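Local coordinates for protein lipolytic enzyme, g-d-s-l (Clostridium thermocellum, PDB 2W47) that contains a family 6 carbohydrate-binding module, the beta-sandwich domain described here, with a calcium ion and a bound glycan in the model, at residues A[4-9]-A[123-128]; A[39-44]-A[111-116]; A[46-51]-A[106-111]. All blocks are in the same frame, centred on the assembly; numbering follows the deposited sequence. Where two conformers were deposited one is given.

Contact 1: A[4-9]-A[123-128]; sequences PVIYQA and VDYLKV
Y7 and V128 meet on the inward face of two antiparallel strands, where ring atom CE2 of Y7 lies 3.7 Å from methyl CG2 of V128. The Y7 ring is swung toward this valine because CG stands anti to the carbonyl carbon (chi1 -69°), and its edge then takes L126 O near the ring plane. Beside it the CB atoms of Y7 and L126 are 4.2 Å apart, while L126 continues inward onto W44 and V46. Strand 5-8 is an outermost strand of one sheet of the beta-sandwich, paired with 122-130. Straight backbone bonds join V5 with V128 in both directions, and Y7 with L126 likewise, Y7 N reaching L126 O at 2.7 Å. On the other face, methyl CG2 of I6 sits over the Y125 ring, 4.1 Å from its centroid, a CH-pi contact. Farther along, P4 and the extended K127 run side by side, P4 CB 3.6 Å from K127 CE. At the polar edge, A9 N bonds Q8 OE1 within its own segment and reaches D124 O of the neighbouring strand in a weak bond of 3.4 Å. This one N-H thus faces two acceptors, Q8 OE1 and D124 O, that stand 3.2 Å apart. The Q8 amide nitrogen is held by T27, and the D124 carboxylate forms a salt bridge with R59.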
ATOM      1  N   PRO A   4      10.218 -12.211   3.231  1.00 19.14           N
ATOM      2  CA  PRO A   4       9.550 -10.968   2.833  1.00 17.68           C
ATOM      3  C   PRO A   4       9.992  -9.787   3.688  1.00 16.63           C
ATOM      4  O   PRO A   4      10.315  -9.950   4.875  1.00 16.78           O
ATOM      5  CB  PRO A   4       8.071 -11.270   3.073  1.00 17.88           C
ATOM      6  CG  PRO A   4       7.967 -12.758   3.014  1.00 18.37           C
ATOM      7  CD  PRO A   4       9.251 -13.259   3.601  1.00 19.06           C
ATOM      8  N   VAL A   5      10.020  -8.611   3.076  1.00 14.48           N
ATOM      9  CA  VAL A   5      10.407  -7.396   3.774  1.00 13.27           C
ATOM     10  C   VAL A   5       9.147  -6.579   4.022  1.00 12.09           C
ATOM     11  O   VAL A   5       8.352  -6.341   3.107  1.00 11.96           O
ATOM     12  CB  VAL A   5      11.443  -6.589   2.974  1.00 13.23           C
ATOM     13  CG1 VAL A   5      11.830  -5.322   3.720  1.00 12.68           C
ATOM     14  CG2 VAL A   5      12.693  -7.439   2.711  1.00 14.19           C
ATOM     15  N   ILE A   6       8.952  -6.198   5.276  1.00 11.41           N
ATOM     16  CA  ILE A   6       7.811  -5.373   5.637  0.50 11.46           C
ATOM     17  C   ILE A   6       8.239  -3.913   5.738  1.00 11.20           C
ATOM     18  O   ILE A   6       9.182  -3.567   6.456  1.00 12.26           O
ATOM     19  CB  ILE A   6       7.118  -5.865   6.930  0.50 11.56           C
ATOM     20  CG1 ILE A   6       6.404  -7.201   6.669  0.50 11.79           C
ATOM     21  CG2 ILE A   6       6.137  -4.816   7.444  0.50 12.10           C
ATOM     22  CD1 ILE A   6       5.708  -7.804   7.880  0.50 11.98           C
ATOM     23  N   TYR A   7       7.547  -3.075   4.973  1.00 10.07           N
ATOM     24  CA  TYR A   7       7.755  -1.636   4.976  1.00  9.37           C
ATOM     25  C   TYR A   7       6.654  -1.046   5.838  1.00  9.02           C
ATOM     26  O   TYR A   7       5.490  -0.985   5.427  1.00  9.25           O
ATOM     27  CB  TYR A   7       7.736  -1.096   3.540  1.00  9.49           C
ATOM     28  CG  TYR A   7       8.947  -1.560   2.779  1.00  9.06           C
ATOM     29  CD1 TYR A   7      10.120  -0.805   2.771  1.00 10.07           C
ATOM     30  CD2 TYR A   7       8.953  -2.789   2.123  1.00  9.41           C
ATOM     31  CE1 TYR A   7      11.253  -1.249   2.102  1.00  9.91           C
ATOM     32  CE2 TYR A   7      10.081  -3.242   1.453  1.00  9.74           C
ATOM     33  CZ  TYR A   7      11.225  -2.471   1.451  1.00  9.66           C
ATOM     34  OH  TYR A   7      12.359  -2.902   0.797  1.00 11.16           O
ATOM     35  N   GLN A   8       7.012  -0.660   7.062  1.00  9.65           N
ATOM     36  CA  GLN A   8       6.013  -0.214   8.022  1.00  9.81           C
ATOM     37  C   GLN A   8       5.501   1.193   7.727  1.00  9.58           C
ATOM     38  O   GLN A   8       6.163   1.982   7.059  1.00  9.48           O
ATOM     39  CB  GLN A   8       6.546  -0.292   9.465  1.00 10.55           C
ATOM     40  CG  GLN A   8       6.306  -1.651  10.146  1.00 11.41           C
ATOM     41  CD  GLN A   8       4.837  -1.899  10.420  1.00 13.74           C
ATOM     42  OE1 GLN A   8       4.024  -0.974  10.352  1.00 15.02           O
ATOM     43  NE2 GLN A   8       4.486  -3.147  10.735  1.00 14.77           N
ATOM     44  N   ALA A   9       4.316   1.495   8.247  1.00  9.59           N
ATOM     45  CA  ALA A   9       3.676   2.797   8.043  1.00  9.51           C
ATOM     46  C   ALA A   9       4.613   3.961   8.373  1.00  9.97           C
ATOM     47  O   ALA A   9       4.697   4.938   7.612  1.00  9.34           O
ATOM     48  CB  ALA A   9       2.394   2.891   8.878  1.00  9.61           C
ATOM     49  N   VAL A 123      -3.883   1.906   6.022  1.00  6.47           N
ATOM     50  CA  VAL A 123      -2.820   1.005   5.549  1.00  7.02           C
ATOM     51  C   VAL A 123      -1.801   0.736   6.654  1.00  6.83           C
ATOM     52  O   VAL A 123      -1.165   1.665   7.193  1.00  6.99           O
ATOM     53  CB  VAL A 123      -2.106   1.545   4.283  1.00  6.97           C
ATOM     54  CG1 VAL A 123      -0.985   0.614   3.874  1.00  7.18           C
ATOM     55  CG2 VAL A 123      -3.107   1.703   3.124  1.00  7.78           C
ATOM     56  N   ASP A 124      -1.662  -0.538   6.997  1.00  7.42           N
ATOM     57  CA  ASP A 124      -0.791  -0.977   8.076  1.00  7.50           C
ATOM     58  C   ASP A 124       0.672  -1.034   7.639  1.00  7.89           C
ATOM     59  O   ASP A 124       1.572  -0.566   8.358  1.00  7.43           O
ATOM     60  CB  ASP A 124      -1.258  -2.368   8.527  1.00  7.23           C
ATOM     61  CG  ASP A 124      -0.549  -2.861   9.761  1.00  9.28           C
ATOM     62  OD1 ASP A 124      -0.098  -2.032  10.575  1.00  8.22           O
ATOM     63  OD2 ASP A 124      -0.477  -4.098   9.931  1.00  9.69           O
ATOM     64  N   TYR A 125       0.903  -1.627   6.472  1.00  8.27           N
ATOM     65  CA  TYR A 125       2.239  -1.801   5.914  1.00  8.36           C
ATOM     66  C   TYR A 125       2.165  -2.242   4.467  1.00  8.28           C
ATOM     67  O   TYR A 125       1.086  -2.586   3.964  1.00  8.22           O
ATOM     68  CB  TYR A 125       3.064  -2.815   6.727  1.00  9.30           C
ATOM     69  CG  TYR A 125       2.533  -4.234   6.816  1.00  9.65           C
ATOM     70  CD1 TYR A 125       2.471  -5.060   5.689  1.00  8.98           C
ATOM     71  CD2 TYR A 125       2.179  -4.776   8.043  1.00 10.25           C
ATOM     72  CE1 TYR A 125       2.018  -6.378   5.782  1.00  9.53           C
ATOM     73  CE2 TYR A 125       1.737  -6.088   8.148  1.00 10.56           C
ATOM     74  CZ  TYR A 125       1.658  -6.880   7.012  1.00 10.24           C
ATOM     75  OH  TYR A 125       1.218  -8.184   7.095  1.00 12.41           O
ATOM     76  N   LEU A 126       3.323  -2.224   3.815  1.00  8.52           N
ATOM     77  CA  LEU A 126       3.518  -2.826   2.513  1.00  9.21           C
ATOM     78  C   LEU A 126       4.511  -3.961   2.700  1.00  9.56           C
ATOM     79  O   LEU A 126       5.589  -3.758   3.248  1.00  9.54           O
ATOM     80  CB  LEU A 126       4.071  -1.794   1.528  1.00  8.98           C
ATOM     81  CG  LEU A 126       4.579  -2.310   0.179  1.00 10.48           C
ATOM     82  CD1 LEU A 126       3.449  -2.858  -0.679  1.00 12.76           C
ATOM     83  CD2 LEU A 126       5.334  -1.216  -0.560  1.00 10.92           C
ATOM     84  N   LYS A 127       4.136  -5.151   2.250  1.00  9.47           N
ATOM     85  CA  LYS A 127       4.980  -6.336   2.320  1.00 10.26           C
ATOM     86  C   LYS A 127       5.458  -6.652   0.912  1.00  9.90           C
ATOM     87  O   LYS A 127       4.658  -6.705  -0.022  1.00 10.00           O
ATOM     88  CB  LYS A 127       4.155  -7.491   2.874  1.00 10.81           C
ATOM     89  CG  LYS A 127       4.860  -8.847   2.918  1.00 13.05           C
ATOM     90  CD  LYS A 127       3.881  -9.909   3.418  1.00 17.35           C
ATOM     91  CE  LYS A 127       4.515 -11.276   3.553  1.00 21.01           C
ATOM     92  NZ  LYS A 127       3.539 -12.237   4.136  1.00 23.26           N
ATOM     93  N   VAL A 128       6.764  -6.863   0.762  1.00  9.74           N
ATOM     94  CA  VAL A 128       7.375  -7.060  -0.550  1.00 10.09           C
ATOM     95  C   VAL A 128       8.181  -8.347  -0.525  1.00 10.64           C
ATOM     96  O   VAL A 128       8.993  -8.571   0.374  1.00 10.56           O
ATOM     97  CB  VAL A 128       8.284  -5.854  -0.950  1.00  9.68           C
ATOM     98  CG1 VAL A 128       8.906  -6.022  -2.339  1.00 11.17           C
ATOM     99  CG2 VAL A 128       7.486  -4.551  -0.891  1.00 10.28           C
TER

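Contact 2: A[39-44]-A[111-116]; sequences GGYIEW and RATAIA
Y41 and R111 stack face to face: the guanidinium lies flat on the phenol ring, centres 3.6 Å apart and planes only 5° out of parallel. R111 CZ stands over the ring face, offset toward the rim, giving a cation-pi contact, and NH1 comes within 3.4 Å of Y41 CE2. Nearer the backbone, R111 CD adds a CH-pi contact over the same face. The arginine reaches this position by running extended to CD and then bending at chi3 (-66°), which folds its flat end across the ring. The ring of Y15 also meets Y41.

The charged interaction fixes the rotation of the guanidinium. R111 grips E43 side-on, NE and NH2 both donating to the single oxygen OE1; NE to OE1 of E43 is 2.8 Å and NH2 to that same oxygen 2.9 Å. OE1 lies in the guanidinium plane, but both nitrogens approach from one face of the carboxylate, NE on its anti side and NH2 on its syn side. The salt bridge probably helps hold the guanidinium flat over the ring.

Backbone bonds pair I42 with A112 in both directions. Past the end of this pairing, A114 N donates to G40 O at 2.8 Å, and G39 N to A114 O at 2.9 Å. A112 O also accepts from the hydroxyl of Y34, a residue of the calcium site.

Apolar packing occupies the opposite face, where I42 CG1 lies 4.0 Å from A112 CB and I42 extends to V123 of the other sheet. The arrangement is that of neighbouring antiparallel strands in a family 6 beta-sandwich, with polar cross-strand pairs on the outer face and apolar residues, I42 and A112 among them, on the inner.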
ATOM      1  N   GLY A  39      -6.470  12.291  -3.590  1.00  8.81           N
ATOM      2  CA  GLY A  39      -5.071  12.640  -3.831  1.00  8.76           C
ATOM      3  C   GLY A  39      -4.059  12.443  -2.725  1.00  8.66           C
ATOM      4  O   GLY A  39      -2.871  12.651  -2.957  1.00  8.94           O
ATOM      5  N   GLY A  40      -4.493  12.052  -1.530  1.00  7.98           N
ATOM      6  CA  GLY A  40      -3.521  11.675  -0.508  1.00  7.62           C
ATOM      7  C   GLY A  40      -2.699  10.503  -0.994  1.00  7.08           C
ATOM      8  O   GLY A  40      -3.140   9.726  -1.857  1.00  7.22           O
ATOM      9  N   TYR A  41      -1.489  10.354  -0.466  1.00  7.15           N
ATOM     10  CA  TYR A  41      -0.689   9.208  -0.858  1.00  7.47           C
ATOM     11  C   TYR A  41       0.263   8.725   0.199  1.00  7.30           C
ATOM     12  O   TYR A  41       0.593   9.450   1.135  1.00  7.22           O
ATOM     13  CB  TYR A  41       0.078   9.454  -2.172  1.00  8.21           C
ATOM     14  CG  TYR A  41       1.167  10.518  -2.159  1.00  9.13           C
ATOM     15  CD1 TYR A  41       2.425  10.268  -1.594  1.00  9.11           C
ATOM     16  CD2 TYR A  41       0.956  11.746  -2.781  1.00 10.75           C
ATOM     17  CE1 TYR A  41       3.435  11.255  -1.611  1.00 10.23           C
ATOM     18  CE2 TYR A  41       1.953  12.719  -2.816  1.00 11.55           C
ATOM     19  CZ  TYR A  41       3.180  12.469  -2.232  1.00 10.65           C
ATOM     20  OH  TYR A  41       4.147  13.461  -2.269  1.00 13.78           O
ATOM     21  N   ILE A  42       0.691   7.477   0.032  0.50  7.11           N
ATOM     22  CA  ILE A  42       1.759   6.880   0.823  0.50  7.79           C
ATOM     23  C   ILE A  42       2.812   6.369  -0.153  0.50  7.63           C
ATOM     24  O   ILE A  42       2.485   5.783  -1.192  0.50  7.68           O
ATOM     25  CB  ILE A  42       1.256   5.726   1.728  0.50  7.64           C
ATOM     26  CG1 ILE A  42       0.762   4.541   0.889  0.50  8.24           C
ATOM     27  CG2 ILE A  42       0.192   6.236   2.690  0.50  8.51           C
ATOM     28  CD1 ILE A  42       0.090   3.437   1.688  0.50  8.22           C
ATOM     29  N   GLU A  43       4.075   6.611   0.178  1.00  8.00           N
ATOM     30  CA  GLU A  43       5.175   6.255  -0.699  1.00  8.30           C
ATOM     31  C   GLU A  43       6.274   5.592   0.098  1.00  8.60           C
ATOM     32  O   GLU A  43       6.661   6.083   1.155  1.00  9.25           O
ATOM     33  CB  GLU A  43       5.704   7.513  -1.373  1.00  8.74           C
ATOM     34  CG  GLU A  43       6.842   7.286  -2.328  1.00  9.57           C
ATOM     35  CD  GLU A  43       7.184   8.549  -3.063  1.00 10.41           C
ATOM     36  OE1 GLU A  43       6.461   8.893  -4.021  1.00  9.47           O
ATOM     37  OE2 GLU A  43       8.191   9.204  -2.695  1.00 12.37           O
ATOM     38  N   TRP A  44       6.782   4.480  -0.419  1.00  8.65           N
ATOM     39  CA  TRP A  44       7.926   3.830   0.188  1.00  8.60           C
ATOM     40  C   TRP A  44       9.068   3.706  -0.798  1.00  8.81           C
ATOM     41  O   TRP A  44       8.857   3.536  -2.005  1.00  8.98           O
ATOM     42  CB  TRP A  44       7.565   2.422   0.650  1.00  8.71           C
ATOM     43  CG  TRP A  44       6.817   2.311   1.934  1.00  8.94           C
ATOM     44  CD1 TRP A  44       7.334   2.362   3.199  1.00  9.73           C
ATOM     45  CD2 TRP A  44       5.422   2.040   2.080  1.00  8.42           C
ATOM     46  NE1 TRP A  44       6.339   2.159   4.123  1.00  9.65           N
ATOM     47  CE2 TRP A  44       5.156   1.958   3.463  1.00  8.79           C
ATOM     48  CE3 TRP A  44       4.367   1.867   1.174  1.00  9.51           C
ATOM     49  CZ2 TRP A  44       3.888   1.704   3.963  1.00  9.63           C
ATOM     50  CZ3 TRP A  44       3.103   1.618   1.677  1.00  9.19           C
ATOM     51  CH2 TRP A  44       2.876   1.541   3.059  1.00  8.86           C
ATOM     52  N   ARG A 111       4.331   4.254  -4.832  1.00  7.49           N
ATOM     53  CA  ARG A 111       3.320   5.162  -4.306  1.00  7.24           C
ATOM     54  C   ARG A 111       1.908   4.640  -4.551  1.00  7.21           C
ATOM     55  O   ARG A 111       1.594   4.127  -5.635  1.00  7.37           O
ATOM     56  CB  ARG A 111       3.480   6.572  -4.908  1.00  7.45           C
ATOM     57  CG  ARG A 111       2.507   7.605  -4.328  1.00  6.90           C
ATOM     58  CD  ARG A 111       2.582   8.924  -5.056  1.00  7.67           C
ATOM     59  NE  ARG A 111       3.873   9.574  -4.869  1.00  8.16           N
ATOM     60  CZ  ARG A 111       4.123  10.828  -5.228  1.00  9.17           C
ATOM     61  NH1 ARG A 111       3.165  11.566  -5.785  1.00  9.65           N
ATOM     62  NH2 ARG A 111       5.331  11.339  -5.014  1.00 10.80           N
ATOM     63  N   ALA A 112       1.066   4.793  -3.530  1.00  6.83           N
ATOM     64  CA  ALA A 112      -0.362   4.478  -3.614  1.00  6.65           C
ATOM     65  C   ALA A 112      -1.146   5.757  -3.350  1.00  6.43           C
ATOM     66  O   ALA A 112      -1.112   6.285  -2.240  1.00  6.45           O
ATOM     67  CB  ALA A 112      -0.722   3.398  -2.612  1.00  7.22           C
ATOM     68  N   THR A 113      -1.845   6.238  -4.380  1.00  6.92           N
ATOM     69  CA  THR A 113      -2.532   7.523  -4.338  1.00  7.41           C
ATOM     70  C   THR A 113      -4.039   7.315  -4.344  1.00  7.39           C
ATOM     71  O   THR A 113      -4.568   6.591  -5.193  1.00  8.13           O
ATOM     72  CB  THR A 113      -2.136   8.385  -5.549  1.00  7.89           C
ATOM     73  OG1 THR A 113      -0.721   8.584  -5.534  1.00  7.54           O
ATOM     74  CG2 THR A 113      -2.796   9.747  -5.520  1.00  7.81           C
ATOM     75  N   ALA A 114      -4.728   7.966  -3.414  1.00  7.62           N
ATOM     76  CA  ALA A 114      -6.186   7.854  -3.323  1.00  7.37           C
ATOM     77  C   ALA A 114      -6.857   8.520  -4.513  1.00  7.68           C
ATOM     78  O   ALA A 114      -6.546   9.668  -4.850  1.00  7.96           O
ATOM     79  CB  ALA A 114      -6.674   8.471  -2.035  1.00  8.40           C
ATOM     80  N   ILE A 115      -7.776   7.785  -5.145  1.00  7.94           N
ATOM     81  CA  ILE A 115      -8.494   8.272  -6.317  1.00  8.65           C
ATOM     82  C   ILE A 115      -9.785   9.014  -5.962  1.00  8.28           C
ATOM     83  O   ILE A 115     -10.075  10.064  -6.546  1.00  9.13           O
ATOM     84  CB  ILE A 115      -8.810   7.116  -7.286  1.00  8.15           C
ATOM     85  CG1 ILE A 115      -7.520   6.574  -7.910  1.00  8.37           C
ATOM     86  CG2 ILE A 115      -9.759   7.570  -8.389  1.00 10.34           C
ATOM     87  CD1 ILE A 115      -7.671   5.216  -8.551  1.00  9.55           C
ATOM     88  N   ALA A 116     -10.563   8.460  -5.037  1.00  8.12           N
ATOM     89  CA  ALA A 116     -11.912   8.967  -4.777  1.00  8.10           C
ATOM     90  C   ALA A 116     -11.962   9.847  -3.537  1.00  8.30           C
ATOM     91  O   ALA A 116     -10.992   9.926  -2.782  1.00  8.20           O
ATOM     92  CB  ALA A 116     -12.917   7.806  -4.706  1.00  8.72           C
TER

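Contact 3: A[46-51]-A[106-111]; sequences VNAPSS and GNNVIR
N108 and V46 form a hydrogen-bonded antiparallel pair where strands 41-48 and 106-114 lie next to each other in one sheet of the beta-sandwich. The N-to-C directions of the two short strand segments are 139° apart, well off strict antiparallel. The side chain of N108 turns inward, and its first atom, CB, already touches V46 O at 3.6 Å. CG stands anti to the carbonyl carbon, beside the backbone N (chi1 -62°), so the amide is carried back along its own strand toward V46 O and A48. At one tip ND2 makes a weak but fairly straight hydrogen bond of 3.4 Å to V46 O, and it packs 3.7 Å from the A48 methyl CB. At the other tip OD1 accepts from the backbone N of N104, just ahead of the strand. V46 O therefore receives two donors from one residue: the weak ND2 and, at 2.8 Å, N108 N, whose bond is itself bent. The return bond from V46 N to N108 O is nearly straight.

Next along, A48 and G106 exchange two backbone bonds, A48 N to G106 O and G106 N to A48 O, which carry the pairing to the start of strand 106-114. G106 has a positive phi of 99°, a conformation that comes easily to a residue without a side chain. L103 of the facing sheet packs against A48, N108 and I110. On the outward face, N107 is drawn to N45 through ND2, while N47 ND2 lies 3.7 Å from G106 O. On the inward face, V46 and I110 complete the contact through their methyls, V46 CG2 lying 3.8 Å from I110 CD1.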
ATOM      1  N   VAL A  46      11.515   1.175  -1.805  1.00  9.66           N
ATOM      2  CA  VAL A  46      11.559  -0.279  -1.705  1.00 10.16           C
ATOM      3  C   VAL A  46      12.790  -0.820  -2.413  1.00 10.47           C
ATOM      4  O   VAL A  46      13.037  -0.508  -3.575  1.00 10.55           O
ATOM      5  CB  VAL A  46      10.262  -0.894  -2.290  1.00  9.76           C
ATOM      6  CG1 VAL A  46      10.342  -2.426  -2.371  1.00  9.87           C
ATOM      7  CG2 VAL A  46       9.077  -0.499  -1.431  1.00  9.95           C
ATOM      8  N   ASN A  47      13.561  -1.615  -1.674  1.00 11.33           N
ATOM      9  CA  ASN A  47      14.744  -2.258  -2.224  1.00 12.42           C
ATOM     10  C   ASN A  47      14.389  -3.533  -2.979  1.00 12.86           C
ATOM     11  O   ASN A  47      13.580  -4.331  -2.512  1.00 13.64           O
ATOM     12  CB  ASN A  47      15.725  -2.586  -1.095  1.00 12.95           C
ATOM     13  CG  ASN A  47      16.932  -3.373  -1.575  1.00 14.18           C
ATOM     14  OD1 ASN A  47      17.099  -4.544  -1.241  1.00 17.63           O
ATOM     15  ND2 ASN A  47      17.769  -2.730  -2.364  1.00 13.57           N
ATOM     16  N   ALA A  48      15.000  -3.708  -4.143  1.00 13.10           N
ATOM     17  CA  ALA A  48      14.942  -4.982  -4.855  1.00 13.69           C
ATOM     18  C   ALA A  48      16.373  -5.505  -4.973  1.00 14.67           C
ATOM     19  O   ALA A  48      17.208  -4.869  -5.624  1.00 14.68           O
ATOM     20  CB  ALA A  48      14.305  -4.809  -6.231  1.00 14.07           C
ATOM     21  N   PRO A  49      16.675  -6.651  -4.325  1.00 15.41           N
ATOM     22  CA  PRO A  49      18.034  -7.210  -4.407  1.00 16.03           C
ATOM     23  C   PRO A  49      18.447  -7.520  -5.839  1.00 16.61           C
ATOM     24  O   PRO A  49      19.629  -7.439  -6.173  1.00 17.29           O
ATOM     25  CB  PRO A  49      17.931  -8.504  -3.597  1.00 16.34           C
ATOM     26  CG  PRO A  49      16.785  -8.287  -2.679  1.00 16.61           C
ATOM     27  CD  PRO A  49      15.805  -7.465  -3.459  1.00 15.53           C
ATOM     28  N   SER A  50      17.470  -7.874  -6.667  1.00 16.57           N
ATOM     29  CA  SER A  50      17.688  -8.133  -8.078  1.00 17.03           C
ATOM     30  C   SER A  50      16.487  -7.648  -8.872  1.00 16.70           C
ATOM     31  O   SER A  50      15.374  -7.561  -8.342  1.00 16.15           O
ATOM     32  CB  SER A  50      17.919  -9.631  -8.326  1.00 17.20           C
ATOM     33  OG  SER A  50      16.891 -10.415  -7.747  1.00 20.10           O
ATOM     34  N   SER A  51      16.710  -7.314 -10.136  1.00 16.66           N
ATOM     35  CA  SER A  51      15.618  -6.918 -11.007  1.00 16.66           C
ATOM     36  C   SER A  51      14.708  -8.111 -11.234  1.00 16.33           C
ATOM     37  O   SER A  51      15.173  -9.246 -11.339  1.00 16.71           O
ATOM     38  CB  SER A  51      16.140  -6.379 -12.333  1.00 17.25           C
ATOM     39  OG  SER A  51      16.947  -5.237 -12.113  1.00 18.63           O
ATOM     40  N   GLY A 106      18.020  -2.330  -6.755  1.00 14.31           N
ATOM     41  CA  GLY A 106      18.206  -1.107  -5.997  1.00 13.45           C
ATOM     42  C   GLY A 106      16.872  -0.549  -5.552  1.00 13.11           C
ATOM     43  O   GLY A 106      15.935  -1.296  -5.274  1.00 12.66           O
ATOM     44  N   ASN A 107      16.790   0.773  -5.481  1.00 12.21           N
ATOM     45  CA  ASN A 107      15.593   1.420  -4.981  1.00 11.73           C
ATOM     46  C   ASN A 107      14.510   1.558  -6.029  1.00 11.48           C
ATOM     47  O   ASN A 107      14.779   1.787  -7.210  1.00 12.32           O
ATOM     48  CB  ASN A 107      15.897   2.801  -4.419  1.00 11.92           C
ATOM     49  CG  ASN A 107      14.756   3.330  -3.602  1.00 11.22           C
ATOM     50  OD1 ASN A 107      14.378   2.727  -2.606  1.00 11.93           O
ATOM     51  ND2 ASN A 107      14.181   4.455  -4.028  1.00 11.46           N
ATOM     52  N   ASN A 108      13.276   1.414  -5.554  1.00 10.66           N
ATOM     53  CA  ASN A 108      12.081   1.615  -6.345  1.00 10.26           C
ATOM     54  C   ASN A 108      11.124   2.465  -5.534  1.00  9.79           C
ATOM     55  O   ASN A 108      10.867   2.179  -4.370  1.00  9.96           O
ATOM     56  CB  ASN A 108      11.432   0.278  -6.694  1.00 10.05           C
ATOM     57  CG  ASN A 108      12.333  -0.596  -7.535  1.00 10.71           C
ATOM     58  OD1 ASN A 108      12.215  -0.617  -8.758  1.00 12.14           O
ATOM     59  ND2 ASN A 108      13.250  -1.306  -6.881  1.00 11.89           N
ATOM     60  N   VAL A 109      10.627   3.523  -6.149  1.00  9.47           N
ATOM     61  CA  VAL A 109       9.732   4.445  -5.462  1.00  9.08           C
ATOM     62  C   VAL A 109       8.295   3.972  -5.687  1.00  8.53           C
ATOM     63  O   VAL A 109       7.792   4.044  -6.804  1.00  8.73           O
ATOM     64  CB  VAL A 109       9.925   5.890  -5.977  1.00  9.06           C
ATOM     65  CG1 VAL A 109       9.079   6.848  -5.172  1.00  9.82           C
ATOM     66  CG2 VAL A 109      11.405   6.316  -5.914  1.00  9.76           C
ATOM     67  N   ILE A 110       7.659   3.460  -4.637  1.00  8.18           N
ATOM     68  CA  ILE A 110       6.330   2.872  -4.769  1.00  9.32           C
ATOM     69  C   ILE A 110       5.294   3.744  -4.064  1.00  8.07           C
ATOM     70  O   ILE A 110       5.399   3.975  -2.866  1.00  8.44           O
ATOM     71  CB  ILE A 110       6.313   1.421  -4.240  1.00  9.13           C
ATOM     72  CG1 ILE A 110       7.399   0.588  -4.962  1.00 11.15           C
ATOM     73  CG2 ILE A 110       4.904   0.809  -4.396  1.00 10.49           C
ATOM     74  CD1 ILE A 110       7.325  -0.923  -4.800  1.00 11.94           C
ATOM     75  N   ARG A 111       4.331   4.254  -4.832  1.00  7.49           N
ATOM     76  CA  ARG A 111       3.320   5.162  -4.306  1.00  7.24           C
ATOM     77  C   ARG A 111       1.908   4.640  -4.551  1.00  7.21           C
ATOM     78  O   ARG A 111       1.594   4.127  -5.635  1.00  7.37           O
ATOM     79  CB  ARG A 111       3.480   6.572  -4.908  1.00  7.45           C
ATOM     80  CG  ARG A 111       2.507   7.605  -4.328  1.00  6.90           C
ATOM     81  CD  ARG A 111       2.582   8.924  -5.056  1.00  7.67           C
ATOM     82  NE  ARG A 111       3.873   9.574  -4.869  1.00  8.16           N
ATOM     83  CZ  ARG A 111       4.123  10.828  -5.228  1.00  9.17           C
ATOM     84  NH1 ARG A 111       3.165  11.566  -5.785  1.00  9.65           N
ATOM     85  NH2 ARG A 111       5.331  11.339  -5.014  1.00 10.80           N
TER

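Contacts 2 and 3 are two parts of the same strand pair, 41-48 with 106-114, sharing R111 and joined by a backbone bond from W44 N to I110 O. Contact 1 belongs to the facing sheet, and the sandwich interior lies between them, where V128 CG2 of contact 1 packs on V46 CG1 of contact 3. Polar links cross here too, with W44 NE1 on Q8 O and Y7 OH bonded to N47 N. Each is partly buried; contacts 1 and 3 include exposed residues, contact 2 none. Their outer faces differ: I6 on an aromatic ring in contact 1, a salt bridge and cation-pi stack in contact 2, and asparagines in contact 3, farthest from the chain centre.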